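Local coordinates for type VI secretion system-associated protein TagF (Pseudomonas aeruginosa PAO1, PDB 2QNU) that is probably a regulator of the type VI secretion system, acting after translation to hold back the machinery that delivers effector proteins into neighbouring cells, at residues A47-Y52 with G84-L89; Y52-L57 with S188-A193; E70-V75 with T90-L95; D109-Q114 with A137-P142; R147-L152 with R159-T164. All blocks are in the same frame, centred on the assembly; numbering follows the deposited sequence.

Contact 1: residues A47-Y52 with G84-L89; sequences AWLDAY and GRYFPL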
# COMPACT_ATOMS: atom_id res chain seq x y z
N ALA B 47 10.43 23.48 -26.38
CA ALA B 47 10.56 23.51 -24.92
C ALA B 47 11.22 22.28 -24.29
O ALA B 47 11.48 22.28 -23.09
CB ALA B 47 9.18 23.73 -24.30
N TRP B 48 11.46 21.24 -25.09
CA TRP B 48 11.89 19.94 -24.54
C TRP B 48 13.24 20.03 -23.81
O TRP B 48 13.40 19.52 -22.67
CB TRP B 48 12.00 18.89 -25.65
CG TRP B 48 12.43 17.57 -25.07
CD1 TRP B 48 11.62 16.66 -24.43
CD2 TRP B 48 13.74 17.01 -25.05
NE1 TRP B 48 12.37 15.59 -23.98
CE2 TRP B 48 13.66 15.77 -24.36
CE3 TRP B 48 14.98 17.41 -25.54
CZ2 TRP B 48 14.76 14.96 -24.15
CZ3 TRP B 48 16.09 16.59 -25.31
CH2 TRP B 48 15.96 15.38 -24.63
N LEU B 49 14.23 20.65 -24.48
CA LEU B 49 15.62 20.57 -24.04
C LEU B 49 15.86 21.28 -22.71
O LEU B 49 16.53 20.75 -21.82
CB LEU B 49 16.55 21.05 -25.12
CG LEU B 49 18.01 21.05 -24.76
CD1 LEU B 49 18.56 19.67 -24.51
CD2 LEU B 49 18.78 21.77 -25.88
N ASP B 50 15.21 22.41 -22.55
CA ASP B 50 15.21 23.15 -21.30
C ASP B 50 14.61 22.41 -20.14
O ASP B 50 15.16 22.41 -19.01
CB ASP B 50 14.41 24.45 -21.50
CG ASP B 50 15.12 25.44 -22.47
OD1 ASP B 50 16.27 25.17 -22.94
OD2 ASP B 50 14.51 26.49 -22.80
N ALA B 51 13.48 21.77 -20.40
CA ALA B 51 12.82 20.90 -19.38
C ALA B 51 13.70 19.72 -18.95
O ALA B 51 13.87 19.47 -17.73
CB ALA B 51 11.48 20.39 -19.95
N TYR B 52 14.21 19.00 -19.93
CA TYR B 52 15.05 17.83 -19.76
C TYR B 52 16.32 18.14 -18.92
O TYR B 52 16.64 17.43 -17.94
CB TYR B 52 15.47 17.29 -21.12
CG TYR B 52 16.45 16.09 -21.12
CD1 TYR B 52 17.81 16.25 -21.49
CD2 TYR B 52 16.03 14.79 -20.79
CE1 TYR B 52 18.71 15.16 -21.53
CE2 TYR B 52 16.93 13.71 -20.82
CZ TYR B 52 18.26 13.90 -21.20
OH TYR B 52 19.11 12.85 -21.27
N GLY B 84 27.33 14.86 -27.83
CA GLY B 84 26.22 15.80 -27.69
C GLY B 84 24.80 15.26 -27.84
O GLY B 84 23.82 16.02 -27.87
N ARG B 85 24.65 13.94 -27.92
CA ARG B 85 23.33 13.33 -28.02
C ARG B 85 22.76 13.04 -26.63
O ARG B 85 23.53 12.72 -25.71
CB ARG B 85 23.43 12.08 -28.89
CG ARG B 85 24.07 12.40 -30.24
CD ARG B 85 24.52 11.19 -31.04
NE ARG B 85 25.47 10.34 -30.32
CZ ARG B 85 26.05 9.27 -30.85
NH1 ARG B 85 25.85 8.93 -32.12
NH2 ARG B 85 26.84 8.52 -30.11
N TYR B 86 21.45 13.23 -26.46
CA TYR B 86 20.77 13.12 -25.15
C TYR B 86 20.20 11.72 -24.82
O TYR B 86 19.44 11.16 -25.60
CB TYR B 86 19.67 14.18 -25.07
CG TYR B 86 20.25 15.56 -25.23
CD1 TYR B 86 21.01 16.10 -24.19
CD2 TYR B 86 20.11 16.29 -26.43
CE1 TYR B 86 21.59 17.33 -24.30
CE2 TYR B 86 20.69 17.53 -26.56
CZ TYR B 86 21.43 18.05 -25.48
OH TYR B 86 22.05 19.27 -25.52
N PHE B 87 20.58 11.17 -23.66
CA PHE B 87 19.94 9.99 -23.11
C PHE B 87 20.21 9.91 -21.63
O PHE B 87 21.31 10.22 -21.19
CB PHE B 87 20.47 8.72 -23.76
CG PHE B 87 19.55 7.60 -23.69
CD1 PHE B 87 18.46 7.51 -24.59
CD2 PHE B 87 19.70 6.58 -22.71
CE1 PHE B 87 17.60 6.45 -24.52
CE2 PHE B 87 18.85 5.52 -22.67
CZ PHE B 87 17.79 5.46 -23.56
N PRO B 88 19.20 9.51 -20.81
CA PRO B 88 19.46 9.42 -19.37
C PRO B 88 20.56 8.45 -18.99
O PRO B 88 20.93 7.58 -19.74
CB PRO B 88 18.12 8.94 -18.81
CG PRO B 88 17.14 9.45 -19.71
CD PRO B 88 17.76 9.34 -21.10
N LEU B 89 21.07 8.63 -17.79
CA LEU B 89 22.04 7.68 -17.20
C LEU B 89 21.36 7.10 -15.97
O LEU B 89 20.84 7.81 -15.12
CB LEU B 89 23.30 8.41 -16.76
CG LEU B 89 24.41 7.61 -16.03
CD1 LEU B 89 24.98 6.57 -16.95
CD2 LEU B 89 25.48 8.56 -15.64

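Contact 2: residues Y52-L57 with S188-A193; sequences YLTSPL and SARISA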
# COMPACT_ATOMS: atom_id res chain seq x y z
N TYR B 52 14.21 19.00 -19.93
CA TYR B 52 15.05 17.83 -19.76
C TYR B 52 16.32 18.14 -18.92
O TYR B 52 16.64 17.43 -17.94
CB TYR B 52 15.47 17.29 -21.12
CG TYR B 52 16.45 16.09 -21.12
CD1 TYR B 52 17.81 16.25 -21.49
CD2 TYR B 52 16.03 14.79 -20.79
CE1 TYR B 52 18.71 15.16 -21.53
CE2 TYR B 52 16.93 13.71 -20.82
CZ TYR B 52 18.26 13.90 -21.20
OH TYR B 52 19.11 12.85 -21.27
N LEU B 53 17.02 19.18 -19.34
CA LEU B 53 18.31 19.58 -18.72
C LEU B 53 18.19 19.97 -17.28
O LEU B 53 19.13 19.75 -16.51
CB LEU B 53 18.84 20.76 -19.46
CG LEU B 53 19.84 20.52 -20.57
CD1 LEU B 53 19.94 19.17 -21.15
CD2 LEU B 53 19.58 21.58 -21.63
N THR B 54 17.05 20.53 -16.89
CA THR B 54 16.91 20.95 -15.52
C THR B 54 15.97 20.09 -14.69
O THR B 54 15.53 20.54 -13.62
CB THR B 54 16.35 22.35 -15.46
OG1 THR B 54 15.10 22.36 -16.15
CG2 THR B 54 17.34 23.35 -16.12
N SER B 55 15.58 18.92 -15.22
CA SER B 55 14.64 18.05 -14.60
C SER B 55 15.34 17.27 -13.46
O SER B 55 16.57 17.14 -13.45
CB SER B 55 14.05 17.07 -15.62
OG SER B 55 15.07 16.31 -16.23
N PRO B 56 14.55 16.76 -12.49
CA PRO B 56 15.10 16.02 -11.36
C PRO B 56 15.80 14.71 -11.65
O PRO B 56 15.68 14.07 -12.72
CB PRO B 56 13.88 15.69 -10.51
CG PRO B 56 12.90 16.74 -10.90
CD PRO B 56 13.10 16.90 -12.38
N LEU B 57 16.55 14.32 -10.63
CA LEU B 57 17.01 12.96 -10.55
C LEU B 57 15.87 12.23 -9.83
O LEU B 57 15.35 12.75 -8.79
CB LEU B 57 18.31 12.87 -9.74
CG LEU B 57 19.57 13.22 -10.56
CD1 LEU B 57 19.65 14.73 -10.89
CD2 LEU B 57 20.78 12.76 -9.82
N SER B 188 13.16 19.71 -8.23
CA SER B 188 13.93 20.74 -8.93
C SER B 188 13.23 22.07 -8.63
O SER B 188 12.14 22.10 -8.02
CB SER B 188 13.90 20.50 -10.44
OG SER B 188 12.55 20.66 -10.93
N ALA B 189 13.83 23.18 -9.05
CA ALA B 189 13.10 24.43 -9.04
C ALA B 189 11.64 24.30 -9.58
O ALA B 189 10.75 24.98 -9.10
CB ALA B 189 13.85 25.45 -9.87
N ARG B 190 11.40 23.41 -10.53
CA ARG B 190 10.07 23.33 -11.15
C ARG B 190 9.10 22.24 -10.62
O ARG B 190 7.89 22.35 -10.77
CB ARG B 190 10.23 23.13 -12.66
CG ARG B 190 11.11 24.17 -13.28
CD ARG B 190 10.49 24.72 -14.59
NE ARG B 190 11.10 24.17 -15.82
CZ ARG B 190 10.44 23.57 -16.83
NH1 ARG B 190 9.11 23.38 -16.81
NH2 ARG B 190 11.15 23.16 -17.87
N ILE B 191 9.63 21.20 -10.02
CA ILE B 191 8.84 20.08 -9.53
C ILE B 191 9.14 19.93 -8.05
O ILE B 191 10.31 19.75 -7.65
CB ILE B 191 9.27 18.83 -10.30
CG1 ILE B 191 9.19 19.09 -11.81
CG2 ILE B 191 8.47 17.68 -9.92
CD1 ILE B 191 9.44 17.84 -12.65
N SER B 192 8.11 20.03 -7.21
CA SER B 192 8.31 19.78 -5.75
C SER B 192 8.72 18.37 -5.46
O SER B 192 8.25 17.42 -6.14
CB SER B 192 7.05 20.04 -4.94
OG SER B 192 6.79 21.43 -5.00
N ALA B 193 9.53 18.22 -4.41
CA ALA B 193 9.85 16.93 -3.84
C ALA B 193 8.56 16.20 -3.52
O ALA B 193 7.58 16.80 -3.03
CB ALA B 193 10.68 17.10 -2.56

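Contact 3: residues E70-V75 with T90-L95; sequences EAVTGV and TVACLL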
# COMPACT_ATOMS: atom_id res chain seq x y z
N GLU B 70 13.09 -9.70 -12.39
CA GLU B 70 13.54 -9.17 -11.11
C GLU B 70 12.89 -7.82 -10.83
O GLU B 70 12.44 -7.08 -11.76
CB GLU B 70 15.06 -9.02 -11.09
CG GLU B 70 15.85 -10.27 -10.75
CD GLU B 70 16.09 -11.17 -11.96
OE1 GLU B 70 16.47 -10.61 -13.02
OE2 GLU B 70 15.92 -12.43 -11.85
N ALA B 71 12.84 -7.48 -9.55
CA ALA B 71 12.54 -6.15 -9.17
C ALA B 71 13.79 -5.27 -9.44
O ALA B 71 14.95 -5.76 -9.55
CB ALA B 71 12.13 -6.08 -7.73
N VAL B 72 13.55 -3.97 -9.53
CA VAL B 72 14.62 -3.05 -9.78
C VAL B 72 14.43 -1.76 -8.99
O VAL B 72 13.30 -1.22 -8.83
CB VAL B 72 14.93 -2.95 -11.33
CG1 VAL B 72 13.70 -2.76 -12.13
CG2 VAL B 72 16.01 -1.89 -11.69
N THR B 73 15.56 -1.33 -8.44
CA THR B 73 15.62 -0.05 -7.74
C THR B 73 16.86 0.73 -8.20
O THR B 73 17.82 0.16 -8.69
CB THR B 73 15.63 -0.23 -6.24
OG1 THR B 73 15.44 1.02 -5.60
CG2 THR B 73 16.93 -0.86 -5.76
N GLY B 74 16.79 2.06 -8.08
CA GLY B 74 17.88 2.87 -8.57
C GLY B 74 17.58 4.34 -8.66
O GLY B 74 16.67 4.84 -7.99
N VAL B 75 18.40 5.02 -9.44
CA VAL B 75 18.22 6.44 -9.70
C VAL B 75 18.50 6.70 -11.18
O VAL B 75 19.38 6.10 -11.74
CB VAL B 75 19.11 7.33 -8.82
CG1 VAL B 75 18.74 8.82 -9.05
CG2 VAL B 75 18.99 6.99 -7.35
N THR B 90 21.39 5.80 -15.88
CA THR B 90 20.73 5.12 -14.80
C THR B 90 21.73 4.28 -14.08
O THR B 90 22.50 3.62 -14.72
CB THR B 90 19.60 4.17 -15.38
OG1 THR B 90 18.75 4.93 -16.21
CG2 THR B 90 18.78 3.55 -14.28
N VAL B 91 21.70 4.33 -12.76
CA VAL B 91 22.32 3.30 -11.91
C VAL B 91 21.17 2.45 -11.30
O VAL B 91 20.21 3.00 -10.71
CB VAL B 91 23.15 3.95 -10.82
CG1 VAL B 91 23.66 2.91 -9.78
CG2 VAL B 91 24.30 4.75 -11.46
N ALA B 92 21.28 1.13 -11.46
CA ALA B 92 20.20 0.19 -11.09
C ALA B 92 20.74 -1.03 -10.36
O ALA B 92 21.76 -1.59 -10.73
CB ALA B 92 19.48 -0.26 -12.31
N CYS B 93 20.03 -1.41 -9.30
CA CYS B 93 20.26 -2.68 -8.64
C CYS B 93 19.06 -3.62 -8.85
O CYS B 93 17.93 -3.32 -8.49
CB CYS B 93 20.46 -2.42 -7.16
SG CYS B 93 20.74 -3.89 -6.32
N LEU B 94 19.33 -4.77 -9.43
CA LEU B 94 18.32 -5.79 -9.64
C LEU B 94 18.11 -6.63 -8.37
O LEU B 94 19.02 -7.11 -7.84
CB LEU B 94 18.77 -6.69 -10.76
CG LEU B 94 18.04 -6.48 -12.08
CD1 LEU B 94 18.69 -5.39 -12.86
CD2 LEU B 94 18.03 -7.82 -12.87
N LEU B 95 16.89 -6.77 -7.90
CA LEU B 95 16.64 -7.49 -6.66
C LEU B 95 15.83 -8.77 -6.95
O LEU B 95 15.17 -8.90 -8.02
CB LEU B 95 15.84 -6.62 -5.70
CG LEU B 95 16.49 -5.31 -5.26
CD1 LEU B 95 15.41 -4.31 -4.93
CD2 LEU B 95 17.43 -5.58 -4.06

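Contact 4: residues D109-Q114 with A137-P142; sequences DGWFEQ and AQLPAP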
# COMPACT_ATOMS: atom_id res chain seq x y z
N ASP B 109 17.26 6.92 3.21
CA ASP B 109 17.66 7.60 1.97
C ASP B 109 19.11 7.39 1.56
O ASP B 109 19.48 7.69 0.42
CB ASP B 109 17.46 9.10 2.13
CG ASP B 109 16.00 9.51 2.16
OD1 ASP B 109 15.24 9.06 1.28
OD2 ASP B 109 15.66 10.37 3.01
N GLY B 110 19.92 6.84 2.45
CA GLY B 110 21.38 6.82 2.29
C GLY B 110 21.92 6.23 1.01
O GLY B 110 22.78 6.85 0.35
N TRP B 111 21.45 5.02 0.66
CA TRP B 111 21.89 4.35 -0.58
C TRP B 111 21.59 5.24 -1.82
O TRP B 111 22.42 5.45 -2.69
CB TRP B 111 21.16 3.00 -0.73
CG TRP B 111 21.68 2.17 -1.85
CD1 TRP B 111 22.85 1.43 -1.87
CD2 TRP B 111 21.09 2.05 -3.15
NE1 TRP B 111 22.98 0.83 -3.10
CE2 TRP B 111 21.92 1.19 -3.89
CE3 TRP B 111 19.93 2.57 -3.74
CZ2 TRP B 111 21.64 0.86 -5.21
CZ3 TRP B 111 19.63 2.23 -5.04
CH2 TRP B 111 20.48 1.38 -5.77
N PHE B 112 20.38 5.75 -1.85
CA PHE B 112 19.92 6.63 -2.94
C PHE B 112 20.75 7.97 -3.09
O PHE B 112 21.08 8.44 -4.20
CB PHE B 112 18.43 6.89 -2.73
CG PHE B 112 17.57 5.64 -2.94
CD1 PHE B 112 17.29 5.20 -4.22
CD2 PHE B 112 17.09 4.89 -1.87
CE1 PHE B 112 16.53 4.00 -4.46
CE2 PHE B 112 16.34 3.69 -2.07
CZ PHE B 112 16.05 3.26 -3.36
N GLU B 113 21.04 8.56 -1.95
CA GLU B 113 21.90 9.75 -1.89
C GLU B 113 23.31 9.42 -2.40
O GLU B 113 23.86 10.17 -3.23
CB GLU B 113 21.92 10.26 -0.46
CG GLU B 113 20.61 10.94 -0.13
CD GLU B 113 20.45 11.30 1.34
OE1 GLU B 113 21.31 10.97 2.16
OE2 GLU B 113 19.42 11.89 1.67
N GLN B 114 23.85 8.27 -2.00
CA GLN B 114 25.13 7.82 -2.54
C GLN B 114 25.04 7.59 -4.03
O GLN B 114 25.96 7.91 -4.74
CB GLN B 114 25.62 6.49 -1.93
CG GLN B 114 25.68 6.47 -0.42
CD GLN B 114 26.16 5.10 0.17
OE1 GLN B 114 27.02 4.40 -0.43
NE2 GLN B 114 25.63 4.74 1.36
N ALA B 137 30.58 -0.42 -9.27
CA ALA B 137 30.85 -1.84 -9.09
C ALA B 137 31.15 -2.18 -7.63
O ALA B 137 30.94 -3.30 -7.23
CB ALA B 137 32.02 -2.28 -9.97
N GLN B 138 31.62 -1.20 -6.86
CA GLN B 138 31.95 -1.37 -5.46
C GLN B 138 30.76 -1.07 -4.57
O GLN B 138 30.82 -1.18 -3.33
CB GLN B 138 33.11 -0.44 -5.07
CG GLN B 138 34.51 -0.77 -5.68
CD GLN B 138 35.68 0.04 -5.01
OE1 GLN B 138 35.46 0.75 -4.02
NE2 GLN B 138 36.91 -0.07 -5.58
N LEU B 139 29.64 -0.70 -5.17
CA LEU B 139 28.52 -0.22 -4.41
C LEU B 139 27.72 -1.42 -3.86
O LEU B 139 27.46 -2.39 -4.60
CB LEU B 139 27.67 0.66 -5.34
CG LEU B 139 26.81 1.84 -4.90
CD1 LEU B 139 27.50 2.98 -4.23
CD2 LEU B 139 26.13 2.38 -6.18
N PRO B 140 27.29 -1.33 -2.58
CA PRO B 140 26.53 -2.42 -1.97
C PRO B 140 25.12 -2.42 -2.49
O PRO B 140 24.67 -1.41 -3.04
CB PRO B 140 26.52 -2.04 -0.48
CG PRO B 140 26.51 -0.57 -0.48
CD PRO B 140 27.42 -0.19 -1.65
N ALA B 141 24.41 -3.54 -2.32
CA ALA B 141 22.96 -3.54 -2.53
C ALA B 141 22.33 -2.59 -1.50
O ALA B 141 22.96 -2.30 -0.45
CB ALA B 141 22.36 -4.98 -2.39
N PRO B 142 21.11 -2.09 -1.80
CA PRO B 142 20.36 -1.37 -0.78
C PRO B 142 19.92 -2.26 0.38
O PRO B 142 19.74 -3.46 0.20
CB PRO B 142 19.14 -0.85 -1.53
CG PRO B 142 19.07 -1.58 -2.77
CD PRO B 142 20.42 -2.11 -3.09

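Contact 5: residues R147-L152 with R159-T164; sequences RIEQSL and RSEAVT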
# COMPACT_ATOMS: atom_id res chain seq x y z
N ARG B 147 10.15 -9.94 1.67
CA ARG B 147 8.79 -9.48 2.05
C ARG B 147 8.11 -10.43 3.08
O ARG B 147 8.37 -11.65 3.09
CB ARG B 147 7.86 -9.21 0.85
CG ARG B 147 8.15 -9.95 -0.43
CD ARG B 147 6.93 -10.39 -1.18
NE ARG B 147 5.69 -9.62 -0.95
CZ ARG B 147 5.08 -8.84 -1.86
NH1 ARG B 147 5.60 -8.66 -3.08
NH2 ARG B 147 3.94 -8.23 -1.55
N ILE B 148 7.27 -9.85 3.94
CA ILE B 148 6.48 -10.59 4.88
C ILE B 148 5.89 -11.68 4.06
O ILE B 148 5.43 -11.45 2.96
CB ILE B 148 5.34 -9.75 5.49
CG1 ILE B 148 5.89 -8.55 6.27
CG2 ILE B 148 4.49 -10.60 6.41
CD1 ILE B 148 6.59 -8.88 7.64
N GLU B 149 5.97 -12.88 4.60
CA GLU B 149 5.38 -14.06 4.00
C GLU B 149 3.88 -13.89 3.73
O GLU B 149 3.15 -13.40 4.57
CB GLU B 149 5.62 -15.27 4.93
CG GLU B 149 5.02 -16.57 4.41
CD GLU B 149 4.97 -17.67 5.47
OE1 GLU B 149 5.91 -17.76 6.29
OE2 GLU B 149 3.98 -18.46 5.48
N GLN B 150 3.47 -14.27 2.52
CA GLN B 150 2.10 -14.14 2.04
C GLN B 150 1.73 -15.33 1.13
O GLN B 150 2.59 -15.96 0.55
CB GLN B 150 1.92 -12.86 1.24
CG GLN B 150 2.25 -11.56 2.00
CD GLN B 150 2.04 -10.34 1.14
OE1 GLN B 150 2.56 -10.27 0.02
NE2 GLN B 150 1.28 -9.36 1.64
N SER B 151 0.43 -15.62 1.02
CA SER B 151 -0.08 -16.67 0.11
C SER B 151 -1.45 -16.23 -0.48
O SER B 151 -1.68 -15.03 -0.66
CB SER B 151 -0.11 -18.04 0.82
OG SER B 151 -0.69 -17.95 2.11
N LEU B 152 -2.30 -17.18 -0.84
CA LEU B 152 -3.64 -16.90 -1.40
C LEU B 152 -4.69 -17.88 -0.89
O LEU B 152 -4.35 -18.90 -0.29
CB LEU B 152 -3.62 -16.93 -2.94
CG LEU B 152 -3.56 -15.57 -3.63
CD1 LEU B 152 -2.13 -14.99 -3.71
CD2 LEU B 152 -4.18 -15.64 -5.02
N ARG B 159 -3.51 -13.65 2.40
CA ARG B 159 -3.14 -13.77 3.80
C ARG B 159 -1.66 -13.39 3.99
O ARG B 159 -0.83 -13.91 3.33
CB ARG B 159 -3.38 -15.18 4.34
CG ARG B 159 -3.25 -15.23 5.88
CD ARG B 159 -3.44 -16.65 6.50
NE ARG B 159 -2.61 -16.73 7.71
CZ ARG B 159 -3.00 -16.35 8.93
NH1 ARG B 159 -4.26 -15.92 9.19
NH2 ARG B 159 -2.12 -16.43 9.92
N SER B 160 -1.36 -12.47 4.90
CA SER B 160 0.02 -12.16 5.27
C SER B 160 0.29 -12.69 6.65
O SER B 160 -0.55 -12.61 7.55
CB SER B 160 0.29 -10.66 5.29
OG SER B 160 -0.23 -10.01 4.13
N GLU B 161 1.50 -13.17 6.83
CA GLU B 161 1.91 -13.71 8.08
C GLU B 161 2.43 -12.62 8.99
O GLU B 161 3.58 -12.56 9.34
CB GLU B 161 2.95 -14.78 7.79
CG GLU B 161 2.33 -16.03 7.12
CD GLU B 161 1.05 -16.54 7.83
OE1 GLU B 161 1.01 -16.65 9.09
OE2 GLU B 161 0.07 -16.85 7.09
N ALA B 162 1.53 -11.74 9.39
CA ALA B 162 1.90 -10.51 10.08
C ALA B 162 1.09 -10.50 11.34
O ALA B 162 -0.16 -10.47 11.29
CB ALA B 162 1.60 -9.26 9.18
N VAL B 163 1.78 -10.59 12.47
CA VAL B 163 1.09 -10.71 13.74
C VAL B 163 1.37 -9.54 14.67
O VAL B 163 0.95 -9.58 15.83
CB VAL B 163 1.43 -12.08 14.48
CG1 VAL B 163 1.35 -13.23 13.49
CG2 VAL B 163 2.76 -12.07 15.14
N THR B 164 2.16 -8.57 14.23
CA THR B 164 2.41 -7.38 15.04
C THR B 164 2.01 -6.20 14.20
O THR B 164 1.96 -6.36 13.01
CB THR B 164 3.89 -7.21 15.43
OG1 THR B 164 4.75 -7.23 14.26
CG2 THR B 164 4.31 -8.36 16.42

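Contact 1: residues A47-Y52 with G84-L89
Tyr86 is the bump of this contact, and Trp48, Leu49 and Tyr52 form the hollow that takes it. Its CB and ring wedge between these three side chains of helix 48-53. Leu49 covers one face of the Tyr86 ring: CD1 stands 3.8 Å from the ring centroid and only 24° off the normal, a CH-pi contact, shifted toward the phenol end so that its nearest ring atom is CZ at 3.4 Å. The opposite face is backed within its own loop by Gly84 O. At the base of the wedge, Trp48 comes edge-on, its CH2 meeting Tyr86 CB at 3.9 Å near the indole plane. Tyr52 closes the third side, with CE1 3.6 Å from Tyr86 CD1. The two phenol planes are turned 77° apart with centroids 5.8 Å apart, neither stacked nor in a clean T.

Trp48, Leu49 and Tyr52 all have CG anti to the backbone N (chi1 176° for Tyr52), which sends them out alongside one another toward the loop. Trp48 CH2 lies over one face of the Tyr52 ring, so these two rings together form one wall of the hollow. The long Tyr52 side chain extends until OH lies 3.2 Å from Phe87 C, a packing contact; the bond of that hydroxyl goes to Ser79 O. Pro88 CD is 3.8 Å from Tyr52 OH. This is apolar docking of helix 48-53 onto the loop joining strands 71-77 and 89-95, while Met37 of helix 23-44 touches Trp48 and Tyr52, and Leu211 of helix 209-212 also packs on Trp48.

Contact 2: residues Y52-L57 with S188-A193
Ser188, with chi1 at 65°, holds OG between its own N and carbonyl carbon while CB faces Thr54 and Pro56; Ile191, with chi2 at -173°, stretches CD1 out to the Pro56 ring. The serine forms an ST turn, widened to an ST motif: OG accepts from Arg190 N (3.0 Å) and from Ile191 N (3.1 Å), which folds part of the connection between hairpin strands 180-185 and 194-199 back on itself. Ser188 CB lies 3.6 Å from Thr54 O, and Ser188 CB and OG are both 3.9 Å from Pro56 CG. Ile191 crosses Pro56 at about a right angle and brings CD1 to 3.8 Å from Pro56 CD, so the proline ring is touched mainly at CG by the serine and most closely at CD by the isoleucine. The Arg190 guanidinium lies near Thr54 but is too far for a bond, and Thr54 OG1 is bound to Asp50 O. The packing thus sets the exit of helix 48-53 against this connection, whose Ser192 O bonds Arg159 NH2 of the second subunit. At the helix end Tyr52 O takes two donors from the same face of its plane, Ser55 N and Ser55 OG, the latter at 2.6 Å.

Contact 3: residues E70-V75 with T90-L95
Ala71 O receives the shortest backbone bond between these strands, from Leu95 N at 2.7 Å; the N-H points almost straight at it (169°) although the nitrogen stands above the carbonyl plane. Leu94 CA adds a CA-H...O contact to the same oxygen at 3.4 Å. The return bond from Ala71 N to Leu95 O is weak. Further along, Thr73 and Cys93 exchange two bonds, as do Val75 and Val91, giving an antiparallel register in which Val72-Leu94 and Gly74-Ala92 are the non-hydrogen-bonded pairs. At the latter, where Gly74 brings no side chain, the backbones come slightly closer than at Val72-Leu94: the alpha carbons of Gly74 and Ala92 are 4.3 Å apart, and Gly74 CA lies 3.2 Å from Val91 O.

Side chains pack across both faces. Thr73 turns CG2 to 3.9 Å from Leu95 CD1, on the face shared with Cys93, while Val72 CG2 meets Ala92 CB at 3.9 Å on the other. At the open end Glu70, bent at chi2 (84°), lays its chain against Leu94, CB being 3.7 Å from Leu94 CD2.

These are the two strands of a beta hairpin inside the antiparallel sheet. Strand 58-62 flanks it beside 71-77, where Phe60 O bonds Thr73 OG1, and strand 4-7 lies beside 89-95. Helices 101-105 and 110-121 cover the face of Thr73, Val75 and Leu95.

Contact 4: residues D109-Q114 with A137-P142
Trp111 gives the one polar bond between the segments, from NE1 to Pro140 O at 2.8 Å. With an N-H...O angle of 146° the bond is somewhat bent; the oxygen sits at the indole edge, 19° out of the ring plane. It satisfies the buried indole nitrogen with a backbone carbonyl of the loop.

In the ring packing, Pro142 lies over one face of the same indole: CB is 4.0 Å from the centroid of the five-membered ring, a CH-pi contact, and Pro142 CD reaches Trp111 CE2 at 3.7 Å. The loop thus holds Trp111 both at an edge and on a face, which probably restrains rotation of the ring about CB-CG. Trp111 CG is anti to the backbone N (chi1 -172°), directing the ring toward the loop.

Looser contacts extend the patch. Pro140 CG approaches Trp111 CD1 at 4.4 Å, and Gln114 and Leu139 slide past each other, with Gln114 OE1 4.1 Å from Leu139 CD1.

The contact pins the proline-rich loop after helix 129-137 to the first turn of helix 110-121. Trp111 and Pro142 rest on Cys93 of strand 89-95, while Pro142 also touches Thr73 of strand 71-77 and Leu104 of helix 101-105.

Contact 5: residues R147-L152 with R159-T164
Gln150 and Ser160 meet at the edge of the Gln150 amide: Ser160 OG lies only 10° out of its plane and accepts from NE2 at 3.0 Å. Gln150 OE1 takes a weak bond from Arg147 NH2, and a bound acetate, probably from the crystallisation liquor, lies about 3 Å from this side chain. The Glu149 and Glu161 side chains lie side by side, with their carboxylate planes 38° apart: Glu149 OE2 packs on Glu161 CG at 3.4 Å. Glu161 is bent at chi2 (-48°), and Arg159 grips its carboxylate side-on, NE to OE2 at 2.8 Å and NH2 to OE1 at 3.2 Å. Glu149 OE2 and Glu161 OE2 approach to 4.5 Å, which this grip would probably offset.

The backbones run nearly antiparallel and form a single bridge at Gln150 and Ser160. Glu161 N reaches Glu149 O at 2.8 Å, and Ser151 N reaches Arg159 O at 3.1 Å in the carbonyl plane. Ile148 CG2 rests on Ala162 CB, and Glu161 centres an inverse gamma turn.

Helix 165-177, N-capped by Thr164, covers Ile148 and Ala162 through Gln167. Arg159 and Ser160 pair antiparallel with a strand of the second subunit, extending the pairing across the interface into its sheet.

From the N terminus, helix 48-53 opens two loops. Contact 1 closes the first at 84-89; contact 2, starting at the shared Tyr52, closes only at 188-193 and so crosses it. Contact 3 crosses contact 1 too, since 70-75 lies inside that loop and 90-95 follows it, and it completes the central hairpin. Contacts 3, 4 and 5 follow in series, all nested within the span of contact 2. Contacts 3 and 4 touch, as Phe112 and Pro142 pack on Thr73, tying helix 110-121 to the sheet. Contact 5 lies apart, its centre about 38 Å from that of contact 2, yet both touch the second subunit.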